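PDB 4D5T: protein A49R from Vaccinia virus, which inhibits host NF-kappa-B activation by binding host BTRC, which diminishes ubiquitination of the inhibitor NFKBIA and keeps p65/RELA in the cytoplasm. Local coordinates for residues A[107-112]-A[117-122]. Residues are numbered along the deposited sequence; the frame is centred on the assembly and turned at random.
Sequences YIMNNP and TYAEVL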
loop_
_atom_site.group_PDB
_atom_site.type_symbol
_atom_site.label_atom_id
_atom_site.label_comp_id
_atom_site.label_asym_id
_atom_site.label_seq_id
_atom_site.Cartn_x
_atom_site.Cartn_y
_atom_site.Cartn_z
ATOM N N TYR A 107 -6.261 -5.585 -2.395
ATOM C CA TYR A 107 -7.245 -6.664 -2.165
ATOM C C TYR A 107 -8.314 -6.689 -3.248
ATOM O O TYR A 107 -8.792 -7.760 -3.694
ATOM C CB TYR A 107 -7.933 -6.547 -0.814
ATOM C CG TYR A 107 -7.091 -6.626 0.407
ATOM C CD1 TYR A 107 -6.064 -7.581 0.554
ATOM C CD2 TYR A 107 -7.386 -5.818 1.501
ATOM C CE1 TYR A 107 -5.292 -7.647 1.712
ATOM C CE2 TYR A 107 -6.607 -5.880 2.652
ATOM C CZ TYR A 107 -5.594 -6.821 2.755
ATOM O OH TYR A 107 -4.921 -6.899 3.937
ATOM N N ILE A 108 -8.791 -5.503 -3.627
ATOM C CA ILE A 108 -9.876 -5.378 -4.591
ATOM C C ILE A 108 -9.402 -5.840 -5.965
ATOM O O ILE A 108 -10.121 -6.601 -6.651
ATOM C CB ILE A 108 -10.422 -3.950 -4.683
ATOM C CG1 ILE A 108 -11.106 -3.559 -3.373
ATOM C CG2 ILE A 108 -11.405 -3.824 -5.859
ATOM C CD1 ILE A 108 -11.542 -2.126 -3.392
ATOM N N MET A 109 -8.167 -5.495 -6.321
ATOM C CA MET A 109 -7.558 -5.982 -7.586
ATOM C C MET A 109 -7.189 -7.467 -7.569
ATOM O O MET A 109 -6.986 -8.073 -8.627
ATOM C CB MET A 109 -6.328 -5.160 -7.965
ATOM C CG MET A 109 -6.598 -3.692 -8.314
ATOM S SD MET A 109 -7.712 -3.363 -9.663
ATOM C CE MET A 109 -9.277 -3.319 -8.883
ATOM N N ASN A 110 -7.154 -8.091 -6.395
ATOM C CA ASN A 110 -7.027 -9.592 -6.277
ATOM C C ASN A 110 -8.300 -10.327 -6.750
ATOM O O ASN A 110 -8.276 -11.524 -6.887
ATOM C CB ASN A 110 -6.702 -10.055 -4.817
ATOM C CG ASN A 110 -5.306 -9.624 -4.305
ATOM O OD1 ASN A 110 -4.381 -9.357 -5.070
ATOM N ND2 ASN A 110 -5.159 -9.568 -2.958
ATOM N N ASN A 111 -9.407 -9.594 -6.955
ATOM C CA ASN A 111 -10.702 -10.141 -7.485
ATOM C C ASN A 111 -10.732 -9.905 -8.995
ATOM O O ASN A 111 -10.834 -8.783 -9.452
ATOM C CB ASN A 111 -11.884 -9.437 -6.794
ATOM C CG ASN A 111 -13.250 -9.892 -7.262
ATOM O OD1 ASN A 111 -13.645 -9.687 -8.420
ATOM N ND2 ASN A 111 -13.964 -10.582 -6.375
ATOM N N PRO A 112 -10.659 -10.968 -9.800
ATOM C CA PRO A 112 -10.550 -10.777 -11.263
ATOM C C PRO A 112 -11.684 -10.009 -11.975
ATOM O O PRO A 112 -11.410 -9.286 -12.949
ATOM C CB PRO A 112 -10.550 -12.185 -11.807
ATOM C CG PRO A 112 -10.079 -13.044 -10.705
ATOM C CD PRO A 112 -10.509 -12.374 -9.419
ATOM N N THR A 117 -12.916 -4.529 -14.260
ATOM C CA THR A 117 -13.744 -3.298 -14.296
ATOM C C THR A 117 -12.974 -1.995 -13.898
ATOM O O THR A 117 -13.185 -0.960 -14.508
ATOM C CB THR A 117 -14.962 -3.459 -13.364
ATOM O OG1 THR A 117 -15.681 -4.647 -13.714
ATOM C CG2 THR A 117 -15.878 -2.224 -13.429
ATOM N N TYR A 118 -12.106 -2.071 -12.887
ATOM C CA TYR A 118 -11.617 -0.848 -12.248
ATOM C C TYR A 118 -10.114 -0.621 -12.365
ATOM O O TYR A 118 -9.664 0.464 -12.028
ATOM C CB TYR A 118 -12.019 -0.818 -10.768
ATOM C CG TYR A 118 -13.515 -0.841 -10.516
ATOM C CD1 TYR A 118 -14.307 0.282 -10.701
ATOM C CD2 TYR A 118 -14.145 -2.012 -10.095
ATOM C CE1 TYR A 118 -15.704 0.215 -10.478
ATOM C CE2 TYR A 118 -15.525 -2.102 -9.920
ATOM C CZ TYR A 118 -16.311 -0.991 -10.102
ATOM O OH TYR A 118 -17.705 -1.135 -9.816
ATOM N N ALA A 119 -9.343 -1.543 -12.978
ATOM C CA ALA A 119 -7.869 -1.339 -12.983
ATOM C C ALA A 119 -7.417 -0.124 -13.777
ATOM O O ALA A 119 -6.538 0.608 -13.327
ATOM C CB ALA A 119 -7.136 -2.589 -13.500
ATOM N N GLU A 120 -8.026 0.144 -14.909
ATOM C CA GLU A 120 -7.618 1.296 -15.732
ATOM C C GLU A 120 -7.858 2.616 -15.009
ATOM O O GLU A 120 -6.985 3.504 -15.022
ATOM C CB GLU A 120 -8.389 1.346 -17.084
ATOM N N VAL A 121 -9.034 2.792 -14.410
ATOM C CA VAL A 121 -9.279 4.046 -13.728
ATOM C C VAL A 121 -8.353 4.247 -12.511
ATOM O O VAL A 121 -7.847 5.350 -12.326
ATOM C CB VAL A 121 -10.778 4.297 -13.391
ATOM C CG1 VAL A 121 -11.333 3.284 -12.415
ATOM C CG2 VAL A 121 -10.950 5.683 -12.829
ATOM N N LEU A 122 -8.078 3.184 -11.771
ATOM C CA LEU A 122 -7.144 3.287 -10.648
ATOM C C LEU A 122 -5.773 3.684 -11.134
ATOM O O LEU A 122 -5.143 4.558 -10.530
ATOM C CB LEU A 122 -7.071 1.992 -9.851
ATOM C CG LEU A 122 -8.364 1.570 -9.140
ATOM C CD1 LEU A 122 -8.111 0.259 -8.436
ATOM C CD2 LEU A 122 -8.779 2.626 -8.133
#
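Met109, in the last part of helix 95-109, comes nearest Ala119 of helix 112-126, with their CA atoms 7.1 Å apart, after the chain has turned back through Asn110 and Asn111. The Met109 side chain makes all the close contacts across this gap, and no hydrogen bond joins the two segments. The Met109 chain is folded rather than extended: the bend at chi2 (-59°) brings SD against Ala119, and the one at chi3 (88°) turns CE between Tyr118 CB and Leu122 CD1. SD rests 3.9 Å from the CA of Ala119 and 4.0 Å from its CB, and so lies against the helix backbone. Farther along, the Met109 and Leu122 side chains meet tip to tip, with both CE and SD of Met109 3.8 Å from Leu122 CD1. Tyr118 crosses the methionine at about a right angle and offers its CB, 4.2 Å from Met109 CE, while its side chain packs on Ile79, Ile80 and Ile83 of helix 76-87 and its hydroxyl is hydrogen-bonded to Asp76. Met41 touches both Met109 and Ala119, adding a further apolar neighbour to the junction. At the turn, Asn111 is the N-cap of helix 112-126: its OD1 accepts a hydrogen bond from the N of Phe114, so a polar cap starts the helix that the methionine then packs against. The whole is a tight connection between two consecutive helices, closed by apolar packing, in the all-helical Bcl-2-like fold of A49.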